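Local coordinates for protein methylxanthine N1-demethylase NdmA (Pseudomonas putida, PDB 6ICN) that removes the N1-methyl group of caffeine as a Rieske non-heme iron oxygenase, yielding theobromine and formaldehyde at the expense of NADH and dioxygen, at residues T187-F192 with P209-D214; P197-D202 with N300-A305; D150-P155 with S355-P360; Y138-I143 with I167-P172; E323-V326 with S332-Y335. One frame throughout, in Å; residues are numbered along the deposited sequence.

Overall arrangement
Contacts 1 and 2 flank the active site: His191 of contact 1 binds the cobalt, and Leu200, Asn300 and Val303 of contact 2 line the caffeine pocket, with the N1-methyl carbon C10 of caffeine 5.1 Å from the cobalt. Their centres lie about 17 Å apart, bridged by the stacked rings of Phe192 and Phe201. Contact 5, about 11 Å from contact 1 between centres, shares with it an interface to the second subunit. Asn300 ND2 of contact 2 reaches Gln170 OE1 of contact 4 at 2.8 Å. Contact 4 in turn meets contact 3 through Tyr138 OH and Pro155 O, in the connection from strand 140-144 to strand 166-175.

Contact 1: T187-F192 with P209-D214; sequences TDFSHF and PIVPMD. With CO (cobalt (II) ion), chain E.
In the catalytic domain, the loop that brings His191 to the mononuclear metal site packs against segment 209-214 through Phe189, which meets Pro209 and Val211. The site has the two-histidine, one-carboxylate pattern of Rieske oxygenases: His191, His196 and Asp307 hold a cobalt ion in the place expected for iron, with His191 NE2 2.1 Å from the metal. Phe189 faces away from it. The backbone oxygen Pro209 O stands at the ring's edge, 4.1 Å from Phe189 CD2, whereas Val211 approaches obliquely, its CG1 lying 4.1 Å from Phe189 CE2. The phenylalanine has CG anti to its own carbonyl carbon (chi1 -55°), which brings the ring edge to Pro209 O, and Tyr224 of strand 219-225 meets the ring as well. The loop is tied by an Asx motif that spans Phe189: Asp188 OD1 accepts from His191 N at 2.9 Å, nearly along its C-O direction. The other carboxylate oxygen, Asp188 OD2, bonds to NE2 of His102 of the second subunit, a residue of that subunit's cluster pocket, consistent with the bridging aspartate of Rieske oxygenases. On the far nitrogen of the metal-binding imidazole, His191 ND1 makes a weak bond to Asp188 O, 2.9 Å long.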
# COMPACT_ATOMS: atom_id res chain seq x y z
N THR A 187 13.52 1.15 34.97
CA THR A 187 14.21 1.45 36.22
C THR A 187 15.72 1.53 36.06
O THR A 187 16.44 1.55 37.06
CB THR A 187 13.89 0.38 37.27
OG1 THR A 187 14.30 -0.90 36.80
CG2 THR A 187 12.38 0.34 37.61
N ASP A 188 16.22 1.54 34.83
CA ASP A 188 17.65 1.47 34.56
C ASP A 188 18.24 2.87 34.60
O ASP A 188 17.92 3.71 33.75
CB ASP A 188 17.86 0.81 33.20
CG ASP A 188 19.32 0.63 32.86
OD1 ASP A 188 20.02 1.64 32.72
OD2 ASP A 188 19.73 -0.54 32.70
N PHE A 189 19.13 3.11 35.57
CA PHE A 189 19.77 4.41 35.74
C PHE A 189 20.87 4.68 34.71
O PHE A 189 21.17 5.85 34.44
CB PHE A 189 20.37 4.54 37.16
CG PHE A 189 19.40 4.28 38.30
CD1 PHE A 189 18.03 4.39 38.14
CD2 PHE A 189 19.89 3.94 39.57
CE1 PHE A 189 17.16 4.15 39.22
CE2 PHE A 189 19.03 3.70 40.65
CZ PHE A 189 17.67 3.80 40.47
N SER A 190 21.45 3.64 34.13
CA SER A 190 22.64 3.77 33.29
C SER A 190 22.35 4.16 31.84
O SER A 190 23.25 4.69 31.17
CB SER A 190 23.40 2.43 33.29
OG SER A 190 23.98 2.18 34.56
N HIS A 191 21.15 3.90 31.32
CA HIS A 191 20.93 4.09 29.89
C HIS A 191 20.50 5.51 29.53
O HIS A 191 20.62 5.88 28.35
CB HIS A 191 19.87 3.10 29.37
CG HIS A 191 18.45 3.51 29.62
ND1 HIS A 191 17.86 3.46 30.86
CD2 HIS A 191 17.49 3.96 28.77
CE1 HIS A 191 16.61 3.88 30.77
NE2 HIS A 191 16.36 4.18 29.51
N PHE A 192 20.04 6.30 30.52
CA PHE A 192 19.51 7.63 30.21
C PHE A 192 20.49 8.43 29.37
O PHE A 192 20.10 9.07 28.39
CB PHE A 192 19.18 8.40 31.50
CG PHE A 192 18.04 7.82 32.31
CD1 PHE A 192 16.73 7.91 31.88
CD2 PHE A 192 18.29 7.22 33.54
CE1 PHE A 192 15.69 7.39 32.64
CE2 PHE A 192 17.24 6.70 34.31
CZ PHE A 192 15.94 6.78 33.85
N PRO A 209 24.37 6.29 41.12
CA PRO A 209 24.69 5.78 42.46
C PRO A 209 24.11 4.38 42.66
O PRO A 209 23.28 3.90 41.89
CB PRO A 209 24.02 6.79 43.39
CG PRO A 209 22.82 7.23 42.61
CD PRO A 209 23.29 7.28 41.16
N ILE A 210 24.59 3.72 43.71
CA ILE A 210 24.12 2.39 44.10
C ILE A 210 23.17 2.60 45.28
O ILE A 210 23.61 2.94 46.38
CB ILE A 210 25.29 1.47 44.47
CG1 ILE A 210 26.44 1.63 43.47
CG2 ILE A 210 24.84 0.02 44.58
CD1 ILE A 210 26.06 1.31 42.02
N VAL A 211 21.88 2.39 45.06
CA VAL A 211 20.88 2.78 46.06
C VAL A 211 20.45 1.59 46.91
O VAL A 211 20.40 0.45 46.41
CB VAL A 211 19.66 3.44 45.39
CG1 VAL A 211 20.11 4.57 44.48
CG2 VAL A 211 18.86 2.41 44.60
N PRO A 212 20.13 1.78 48.19
CA PRO A 212 19.51 0.70 48.95
C PRO A 212 18.10 0.41 48.44
O PRO A 212 17.40 1.31 47.96
CB PRO A 212 19.48 1.24 50.39
CG PRO A 212 19.60 2.71 50.25
CD PRO A 212 20.36 2.99 49.00
N MET A 213 17.72 -0.86 48.51
CA MET A 213 16.42 -1.33 48.01
C MET A 213 15.74 -2.15 49.09
O MET A 213 16.33 -3.07 49.64
CB MET A 213 16.58 -2.18 46.75
CG MET A 213 17.23 -1.46 45.60
SD MET A 213 17.57 -2.58 44.22
CE MET A 213 15.88 -2.86 43.61
N ASP A 214 14.48 -1.81 49.37
CA ASP A 214 13.67 -2.51 50.36
C ASP A 214 12.56 -3.30 49.68
O ASP A 214 11.95 -2.81 48.72
CB ASP A 214 13.03 -1.53 51.34
CG ASP A 214 14.04 -0.67 52.05
OD1 ASP A 214 15.16 -1.16 52.31
OD2 ASP A 214 13.71 0.49 52.34
CO CO E . 14.54 4.67 28.58
O HOH W 1 13.38 3.91 30.15

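Contact 2: P197-D202 with N300-A305; sequences PGTLFD and NDLVFA. With CFF (caffeine), chain F.
Caffeine is the flat body beside which Leu200 and Val303, in contact with each other, lie on one and the same face. Leu200 CD1 stands over N3 at the rim of the six-membered ring, 4.0 Å from that caffeine atom. Val303 CG1 sits beyond the ring rim, between the carbonyl oxygen O13 and the methyl carbon C14. At the imidazole end the side-chain amide of Asn300 comes up to the rim, its OD1 only 3.0 Å from caffeine C8, a close approach of a carbonyl oxygen to a C-H group. The Phe304 ring meets the same C14 methyl obliquely, with Phe304 CE1 3.7 Å from C14, and is itself stacked with Tyr173. The amide nitrogen of Asn300 donates to Gln170 OE1, which fixes the turn of the amide and leaves OD1 directed at the ligand. With a leucine here, Gln170 would lose its donor and C8 its oxygen neighbour, and the imidazole end of caffeine would probably be held less precisely. Beneath the ligand the two segments meet by apolar branches. Val303 CG1, anti to the backbone N (chi1 169°), goes to the ligand, while CG2, anti to the carbonyl carbon, touches Leu200 CD1 at 4.1 Å and Thr199 CG2 at 3.8 Å. The Leu302 side chain crosses that of Thr199 obliquely, with CD2 4.1 Å from Thr199 OG1, and that hydroxyl is hydrogen-bonded to Glu306 OE2. Loop 197-202 and helix 293-313 thus form one wall of the largely apolar substrate pocket of a Rieske oxygenase catalytic domain.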
# COMPACT_ATOMS: atom_id res chain seq x y z
N PRO A 197 19.70 11.26 25.60
CA PRO A 197 20.56 12.42 25.90
C PRO A 197 19.87 13.76 25.70
O PRO A 197 20.01 14.66 26.53
CB PRO A 197 21.74 12.24 24.93
CG PRO A 197 21.18 11.47 23.81
CD PRO A 197 20.19 10.52 24.43
N GLY A 198 19.11 13.94 24.62
CA GLY A 198 18.47 15.24 24.53
C GLY A 198 17.35 15.46 25.54
O GLY A 198 16.91 16.59 25.73
N THR A 199 16.93 14.40 26.22
CA THR A 199 15.55 14.26 26.65
C THR A 199 15.40 14.08 28.15
O THR A 199 14.60 14.80 28.77
CB THR A 199 14.95 13.07 25.88
OG1 THR A 199 15.15 13.28 24.48
CG2 THR A 199 13.47 12.92 26.16
N LEU A 200 16.14 13.15 28.74
CA LEU A 200 16.08 12.92 30.18
C LEU A 200 17.38 13.25 30.90
O LEU A 200 17.33 13.79 32.01
CB LEU A 200 15.70 11.46 30.47
CG LEU A 200 14.21 11.19 30.25
CD1 LEU A 200 13.87 9.71 30.43
CD2 LEU A 200 13.37 12.07 31.18
N PHE A 201 18.53 12.96 30.32
CA PHE A 201 19.79 13.14 31.03
C PHE A 201 20.78 13.88 30.15
O PHE A 201 20.70 13.85 28.92
CB PHE A 201 20.40 11.80 31.46
CG PHE A 201 20.06 11.40 32.87
CD1 PHE A 201 18.74 11.30 33.28
CD2 PHE A 201 21.07 11.08 33.77
CE1 PHE A 201 18.42 10.92 34.58
CE2 PHE A 201 20.77 10.69 35.07
CZ PHE A 201 19.44 10.61 35.48
N ASP A 202 21.74 14.55 30.81
CA ASP A 202 22.95 14.96 30.12
C ASP A 202 23.72 13.72 29.67
O ASP A 202 23.79 12.74 30.42
CB ASP A 202 23.85 15.80 31.04
CG ASP A 202 23.38 17.23 31.19
OD1 ASP A 202 22.55 17.69 30.38
OD2 ASP A 202 23.87 17.90 32.12
N ASN A 300 6.39 11.97 26.73
CA ASN A 300 6.40 10.53 27.05
C ASN A 300 6.56 9.69 25.78
O ASN A 300 7.33 8.73 25.76
CB ASN A 300 5.11 10.13 27.78
CG ASN A 300 4.99 10.79 29.14
OD1 ASN A 300 6.00 11.11 29.78
ND2 ASN A 300 3.76 11.05 29.57
N ASP A 301 5.84 10.05 24.72
CA ASP A 301 5.92 9.30 23.48
C ASP A 301 7.33 9.35 22.90
O ASP A 301 7.82 8.37 22.33
CB ASP A 301 4.91 9.84 22.46
CG ASP A 301 3.47 9.47 22.81
OD1 ASP A 301 3.24 8.65 23.72
OD2 ASP A 301 2.58 10.03 22.13
N LEU A 302 8.00 10.50 23.03
CA LEU A 302 9.38 10.64 22.56
C LEU A 302 10.32 9.72 23.33
O LEU A 302 11.15 9.01 22.74
CB LEU A 302 9.81 12.11 22.70
CG LEU A 302 11.28 12.45 22.42
CD1 LEU A 302 11.64 12.06 20.99
CD2 LEU A 302 11.56 13.93 22.70
N VAL A 303 10.19 9.71 24.67
CA VAL A 303 10.97 8.80 25.51
C VAL A 303 10.76 7.36 25.07
O VAL A 303 11.72 6.60 24.87
CB VAL A 303 10.58 9.00 26.99
CG1 VAL A 303 11.18 7.87 27.87
CG2 VAL A 303 11.04 10.37 27.49
N PHE A 304 9.50 6.96 24.88
CA PHE A 304 9.24 5.58 24.50
C PHE A 304 9.81 5.28 23.11
O PHE A 304 10.32 4.17 22.88
CB PHE A 304 7.73 5.30 24.54
CG PHE A 304 7.13 5.30 25.94
CD1 PHE A 304 7.90 4.97 27.06
CD2 PHE A 304 5.79 5.64 26.13
CE1 PHE A 304 7.33 4.98 28.36
CE2 PHE A 304 5.22 5.65 27.42
CZ PHE A 304 5.99 5.31 28.52
N ALA A 305 9.74 6.24 22.18
CA ALA A 305 10.31 6.02 20.85
C ALA A 305 11.82 5.87 20.91
O ALA A 305 12.39 5.15 20.09
CB ALA A 305 9.94 7.16 19.90
N1 CFF F . 11.17 6.88 32.57
C2 CFF F . 11.62 7.90 33.38
C10 CFF F . 11.74 5.55 32.71
C6 CFF F . 10.22 7.10 31.66
N3 CFF F . 11.09 9.15 33.25
O11 CFF F . 12.47 7.70 34.19
C12 CFF F . 11.56 10.24 34.09
C4 CFF F . 10.13 9.37 32.32
C5 CFF F . 9.68 8.36 31.54
N9 CFF F . 9.45 10.48 31.99
O13 CFF F . 9.83 6.20 30.96
N7 CFF F . 8.72 8.86 30.74
C8 CFF F . 8.58 10.16 31.02
C14 CFF F . 7.84 8.36 29.69

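Contact 3: D150-P155 with S355-P360; sequences DCTEIP and SALLDP
Leu357 and Leu358, the last two residues of helix 350-358, press against Cys151 and Thr152 in the connection that leads from strand 140-144 of the Rieske domain toward strand 166-175 of the catalytic domain. Leu357 makes the deeper contact. Its CG is anti to the backbone N (chi1 -178°), which carries the CD2 methyl out to Thr152 CG2 at 3.8 Å; the two side chains cross at about a right angle. The same CD2 lies 3.8 Å from the backbone oxygen Cys151 O, so one methyl group fills the corner between a carbonyl and a threonine methyl. Behind it, Leu357 also rests on Leu342 of helix 330-348 and on Phe34. Leu358 follows on the more open side, where its CD1 reaches Cys151 O at 4.0 Å. Thus two leucine methyls bear on a single carbonyl oxygen. At Asp359 the chain leaves the helix, with a last backbone bond from Asp359 N to Ser355 O of 2.9 Å, and turns away from the connection. On the opposing segment, Thr152 divides its two branches: CG2 goes to Leu357, while OG1 is hydrogen-bonded to His33 O and Arg144 NH1. The sulfur of Cys151 stands farther off, packing on Phe353 and Arg354 one turn earlier in the helix. Between these segments there is van der Waals contact without directional bonds: the threonine hydroxyl is spent on His33 and Arg144, and the helix end has its own polar tie elsewhere, from Trp338 NE1 to Ala356 O, so shape alone governs how the two segments fit.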
# COMPACT_ATOMS: atom_id res chain seq x y z
N ASP A 150 -4.44 -16.80 46.41
CA ASP A 150 -5.19 -15.74 47.09
C ASP A 150 -4.31 -14.86 47.98
O ASP A 150 -4.64 -14.59 49.14
CB ASP A 150 -6.36 -16.33 47.87
CG ASP A 150 -7.47 -15.32 48.13
OD1 ASP A 150 -7.49 -14.26 47.46
OD2 ASP A 150 -8.30 -15.58 49.01
N CYS A 151 -3.19 -14.38 47.42
CA CYS A 151 -2.30 -13.52 48.21
C CYS A 151 -1.73 -12.36 47.40
O CYS A 151 -0.76 -11.73 47.84
CB CYS A 151 -1.13 -14.34 48.79
SG CYS A 151 -0.01 -15.03 47.56
N THR A 152 -2.30 -12.04 46.25
CA THR A 152 -1.82 -10.94 45.43
C THR A 152 -2.91 -9.90 45.29
O THR A 152 -4.11 -10.21 45.38
CB THR A 152 -1.40 -11.45 44.04
OG1 THR A 152 -2.52 -12.08 43.42
CG2 THR A 152 -0.26 -12.47 44.18
N GLU A 153 -2.50 -8.65 45.06
CA GLU A 153 -3.44 -7.55 44.92
C GLU A 153 -3.06 -6.70 43.72
O GLU A 153 -1.96 -6.80 43.18
CB GLU A 153 -3.48 -6.67 46.16
CG GLU A 153 -4.21 -7.34 47.31
CD GLU A 153 -4.44 -6.41 48.49
OE1 GLU A 153 -5.45 -6.60 49.19
OE2 GLU A 153 -3.60 -5.51 48.70
N ILE A 154 -4.01 -5.86 43.31
CA ILE A 154 -3.75 -4.95 42.19
C ILE A 154 -2.65 -3.97 42.59
O ILE A 154 -2.66 -3.44 43.72
CB ILE A 154 -5.04 -4.23 41.77
CG1 ILE A 154 -5.98 -5.25 41.13
CG2 ILE A 154 -4.74 -3.06 40.82
CD1 ILE A 154 -7.41 -4.75 40.90
N PRO A 155 -1.69 -3.69 41.70
CA PRO A 155 -0.59 -2.76 42.00
C PRO A 155 -1.00 -1.40 42.54
O PRO A 155 -2.11 -0.91 42.31
CB PRO A 155 0.08 -2.61 40.63
CG PRO A 155 -0.09 -3.95 40.00
CD PRO A 155 -1.46 -4.42 40.44
N SER A 355 5.04 -16.10 51.41
CA SER A 355 6.18 -15.60 52.17
C SER A 355 7.21 -14.92 51.27
O SER A 355 7.70 -13.83 51.59
CB SER A 355 6.83 -16.76 52.93
OG SER A 355 5.92 -17.26 53.90
N ALA A 356 7.54 -15.55 50.14
CA ALA A 356 8.49 -14.95 49.21
C ALA A 356 8.02 -13.57 48.74
O ALA A 356 8.82 -12.63 48.63
CB ALA A 356 8.69 -15.88 48.02
N LEU A 357 6.72 -13.43 48.48
CA LEU A 357 6.18 -12.16 47.99
C LEU A 357 6.11 -11.11 49.08
O LEU A 357 6.51 -9.96 48.87
CB LEU A 357 4.79 -12.37 47.40
CG LEU A 357 4.16 -11.11 46.81
CD1 LEU A 357 5.02 -10.58 45.64
CD2 LEU A 357 2.75 -11.42 46.33
N LEU A 358 5.57 -11.47 50.26
CA LEU A 358 5.17 -10.46 51.23
C LEU A 358 6.10 -10.31 52.43
O LEU A 358 5.94 -9.35 53.20
CB LEU A 358 3.75 -10.77 51.73
CG LEU A 358 2.64 -10.68 50.68
CD1 LEU A 358 1.28 -11.09 51.27
CD2 LEU A 358 2.58 -9.27 50.08
N ASP A 359 7.09 -11.17 52.60
CA ASP A 359 8.03 -10.98 53.72
C ASP A 359 8.86 -9.73 53.49
O ASP A 359 9.34 -9.49 52.36
CB ASP A 359 8.94 -12.19 53.91
CG ASP A 359 8.24 -13.37 54.56
OD1 ASP A 359 7.12 -13.20 55.09
OD2 ASP A 359 8.80 -14.48 54.53
N PRO A 360 9.04 -8.88 54.50
CA PRO A 360 9.86 -7.68 54.33
C PRO A 360 11.35 -8.01 54.32
O PRO A 360 11.81 -8.94 54.99
CB PRO A 360 9.49 -6.83 55.55
CG PRO A 360 9.09 -7.84 56.57
CD PRO A 360 8.41 -8.94 55.83

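Contact 4: Y138-I143 with I167-P172; sequences YGLIWI and IVIQEP
Backbone atoms of Tyr138 and Gly139 supply most of the surface on which Ile169 rests. The terminal methyl Ile169 CD1 lies 3.5 Å from the carbonyl oxygen Tyr138 O and 3.8 Å from Gly139 CA. An extended side chain delivers the methyl there: CG1 is anti to the carbonyl carbon (chi1 -57°) and CD1 continues outward. Gly139 leaves the space that CD1 takes up; a beta carbon on this backbone would clash with CD1. Tyr138 and Gly139 both have positive phi (64° and 88°) and form the type I' turn of the hairpin between strands 131-137 and 140-144. Ile169 belongs to strand 166-175, the outermost strand on one side of the large antiparallel sheet of the catalytic domain, and the contact therefore sets the tip of a Rieske-domain hairpin against that sheet. Side chains meet more loosely: Leu140 CD2 comes to 4.3 Å from Ile169 CG2, the other branch of the same residue. Hydrogen bonds run outward from the two segments. Gly139 N is bonded to Glu136 OE1 within the hairpin, and the Tyr138 ring, edge-to-face with Phe157, leads away from Ile169 to place its OH on Pro155 O.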
# COMPACT_ATOMS: atom_id res chain seq x y z
N TYR A 138 -8.05 2.46 38.62
CA TYR A 138 -7.25 3.52 38.00
C TYR A 138 -7.59 3.74 36.54
O TYR A 138 -6.80 4.37 35.82
CB TYR A 138 -5.74 3.24 38.09
CG TYR A 138 -5.27 2.73 39.43
CD1 TYR A 138 -5.65 3.36 40.61
CD2 TYR A 138 -4.46 1.61 39.50
CE1 TYR A 138 -5.21 2.90 41.84
CE2 TYR A 138 -4.01 1.13 40.73
CZ TYR A 138 -4.41 1.78 41.89
OH TYR A 138 -3.97 1.33 43.11
N GLY A 139 -8.75 3.27 36.07
CA GLY A 139 -9.06 3.43 34.66
C GLY A 139 -8.54 2.31 33.78
O GLY A 139 -8.63 2.41 32.54
N LEU A 140 -7.96 1.28 34.37
CA LEU A 140 -7.57 0.08 33.65
C LEU A 140 -8.42 -1.09 34.12
O LEU A 140 -8.98 -1.09 35.22
CB LEU A 140 -6.09 -0.25 33.88
CG LEU A 140 -5.05 0.87 33.66
CD1 LEU A 140 -3.62 0.38 33.91
CD2 LEU A 140 -5.17 1.50 32.29
N ILE A 141 -8.48 -2.12 33.28
CA ILE A 141 -9.14 -3.38 33.60
C ILE A 141 -8.05 -4.40 33.90
O ILE A 141 -7.14 -4.60 33.08
CB ILE A 141 -10.03 -3.87 32.44
CG1 ILE A 141 -11.10 -2.85 32.11
CG2 ILE A 141 -10.62 -5.24 32.76
CD1 ILE A 141 -12.02 -2.57 33.25
N TRP A 142 -8.15 -5.05 35.07
CA TRP A 142 -7.14 -5.98 35.57
C TRP A 142 -7.71 -7.39 35.66
O TRP A 142 -8.87 -7.57 36.06
CB TRP A 142 -6.66 -5.56 36.96
CG TRP A 142 -6.14 -4.17 37.05
CD1 TRP A 142 -6.88 -3.01 37.14
CD2 TRP A 142 -4.77 -3.78 37.10
NE1 TRP A 142 -6.03 -1.93 37.23
CE2 TRP A 142 -4.74 -2.38 37.19
CE3 TRP A 142 -3.55 -4.49 37.02
CZ2 TRP A 142 -3.54 -1.66 37.25
CZ3 TRP A 142 -2.38 -3.78 37.09
CH2 TRP A 142 -2.38 -2.38 37.20
N ILE A 143 -6.91 -8.39 35.30
CA ILE A 143 -7.32 -9.79 35.35
C ILE A 143 -6.29 -10.61 36.12
O ILE A 143 -5.08 -10.44 35.92
CB ILE A 143 -7.53 -10.38 33.94
CG1 ILE A 143 -8.73 -9.72 33.27
CG2 ILE A 143 -7.74 -11.90 34.01
CD1 ILE A 143 -8.91 -10.18 31.82
N ILE A 167 -4.77 13.65 36.50
CA ILE A 167 -4.34 12.33 36.02
C ILE A 167 -4.67 12.20 34.53
O ILE A 167 -5.79 12.51 34.11
CB ILE A 167 -5.02 11.20 36.81
CG1 ILE A 167 -4.61 11.28 38.29
CG2 ILE A 167 -4.69 9.84 36.21
CD1 ILE A 167 -5.31 10.25 39.16
N VAL A 168 -3.71 11.71 33.74
CA VAL A 168 -3.89 11.42 32.32
C VAL A 168 -3.55 9.96 32.08
O VAL A 168 -2.45 9.50 32.44
CB VAL A 168 -3.02 12.33 31.44
CG1 VAL A 168 -3.07 11.87 29.97
CG2 VAL A 168 -3.43 13.80 31.59
N ILE A 169 -4.48 9.22 31.47
CA ILE A 169 -4.27 7.82 31.08
C ILE A 169 -3.89 7.81 29.61
O ILE A 169 -4.71 8.16 28.74
CB ILE A 169 -5.53 6.98 31.32
CG1 ILE A 169 -5.96 7.05 32.79
CG2 ILE A 169 -5.30 5.52 30.87
CD1 ILE A 169 -7.39 6.50 33.05
N GLN A 170 -2.68 7.37 29.30
CA GLN A 170 -2.31 7.35 27.88
C GLN A 170 -2.88 6.12 27.17
O GLN A 170 -3.29 5.14 27.79
CB GLN A 170 -0.79 7.39 27.72
CG GLN A 170 -0.21 8.70 28.19
CD GLN A 170 1.11 9.07 27.53
OE1 GLN A 170 1.73 10.04 27.91
NE2 GLN A 170 1.53 8.29 26.53
N GLU A 171 -2.91 6.20 25.84
CA GLU A 171 -3.25 5.01 25.08
C GLU A 171 -2.15 3.96 25.25
O GLU A 171 -0.98 4.30 25.37
CB GLU A 171 -3.42 5.37 23.61
CG GLU A 171 -4.73 6.12 23.37
CD GLU A 171 -4.90 6.64 21.97
OE1 GLU A 171 -4.00 6.40 21.12
OE2 GLU A 171 -5.94 7.28 21.71
N PRO A 172 -2.51 2.68 25.25
CA PRO A 172 -1.47 1.65 25.39
C PRO A 172 -0.50 1.66 24.22
O PRO A 172 -0.85 2.05 23.10
CB PRO A 172 -2.26 0.33 25.45
CG PRO A 172 -3.68 0.68 25.08
CD PRO A 172 -3.88 2.14 25.29

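Contact 5: E323-V326 with S332-Y335; sequences EVSV and SIQY
Van der Waals contact between Ile333 and Ser325 joins the first turn of helix 330-348 to the loop that precedes it. The isoleucine lays its longer branch along the serine: Ile333 CD1 is 3.8 Å from Ser325 CB, and Ile333 CG1 is 3.8 Å from Ser325 OG. That branch lies anti to the carbonyl carbon (chi1 -65°) and continues outward, so its end methyl also reaches the backbone oxygen Val326 O at 3.9 Å. The valine's own side chain points away from the helix and packs on Trp104 of the second subunit. An alanine in place of Ile333 would lack everything beyond CB, and a gap would probably open beside Ser325 CB and Val326 O, leaving that side of the loop less closely supported. Polar interactions run both within the chain and across the subunit boundary. Ser325 OG and Ser332 OG, one on each segment, are both hydrogen-bonded to NH2 of Arg83 of the second subunit, and Ser332 OG bonds also to Glu184 OE1. Glu323 forms salt bridges with Arg336 and Arg181 of its own chain and bonds to Ser84 of the second subunit. Arg83 and Trp104 of that subunit belong to its iron-sulfur cluster pocket, consistent with the head-to-tail packing of Rieske oxygenases. The touch between the segments thus lacks directional bonds and is one tie beside two polar ones, Glu323 to Arg336 and Val326 N to Asp329 OD2, while the serine hydroxyls and Glu323 OE1 bond to the neighbouring cluster domain.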
# COMPACT_ATOMS: atom_id res chain seq x y z
N GLU A 323 24.35 -13.14 30.53
CA GLU A 323 24.50 -11.68 30.57
C GLU A 323 25.46 -11.27 31.68
O GLU A 323 25.50 -11.88 32.76
CB GLU A 323 23.15 -11.00 30.72
CG GLU A 323 22.29 -11.16 29.45
CD GLU A 323 21.00 -10.34 29.44
OE1 GLU A 323 20.42 -10.18 28.34
OE2 GLU A 323 20.56 -9.87 30.51
N VAL A 324 26.20 -10.21 31.41
CA VAL A 324 27.30 -9.76 32.27
C VAL A 324 26.86 -8.49 32.99
O VAL A 324 26.77 -7.42 32.37
CB VAL A 324 28.58 -9.53 31.46
CG1 VAL A 324 29.74 -9.08 32.36
CG2 VAL A 324 28.92 -10.79 30.68
N SER A 325 26.65 -8.58 34.30
CA SER A 325 26.26 -7.41 35.07
C SER A 325 27.48 -6.67 35.63
O SER A 325 28.56 -7.24 35.83
CB SER A 325 25.34 -7.79 36.24
OG SER A 325 24.14 -8.40 35.78
N VAL A 326 27.28 -5.38 35.90
CA VAL A 326 28.24 -4.56 36.62
C VAL A 326 27.55 -3.98 37.86
O VAL A 326 26.35 -4.14 38.05
CB VAL A 326 28.83 -3.46 35.72
CG1 VAL A 326 29.66 -4.13 34.64
CG2 VAL A 326 27.69 -2.60 35.08
N SER A 332 18.47 -4.03 38.49
CA SER A 332 18.24 -5.20 37.63
C SER A 332 18.60 -6.51 38.33
O SER A 332 17.87 -7.51 38.25
CB SER A 332 19.08 -5.04 36.36
OG SER A 332 19.12 -6.26 35.67
N ILE A 333 19.76 -6.54 38.99
CA ILE A 333 20.21 -7.76 39.65
C ILE A 333 19.22 -8.18 40.73
O ILE A 333 18.83 -9.34 40.82
CB ILE A 333 21.62 -7.56 40.24
CG1 ILE A 333 22.64 -7.32 39.12
CG2 ILE A 333 22.02 -8.77 41.05
CD1 ILE A 333 23.95 -6.72 39.64
N GLN A 334 18.80 -7.21 41.55
CA GLN A 334 17.90 -7.52 42.66
C GLN A 334 16.52 -7.91 42.16
O GLN A 334 15.88 -8.81 42.72
CB GLN A 334 17.83 -6.33 43.61
CG GLN A 334 19.17 -6.03 44.32
CD GLN A 334 19.74 -7.26 45.04
OE1 GLN A 334 19.03 -7.96 45.75
NE2 GLN A 334 21.03 -7.53 44.82
N TYR A 335 16.06 -7.26 41.08
CA TYR A 335 14.80 -7.65 40.44
C TYR A 335 14.84 -9.10 39.98
O TYR A 335 13.93 -9.88 40.27
CB TYR A 335 14.54 -6.71 39.25
CG TYR A 335 13.27 -6.97 38.47
CD1 TYR A 335 12.02 -6.75 39.03
CD2 TYR A 335 13.33 -7.39 37.14
CE1 TYR A 335 10.85 -6.95 38.30
CE2 TYR A 335 12.17 -7.59 36.40
CZ TYR A 335 10.95 -7.37 36.98
OH TYR A 335 9.80 -7.58 36.25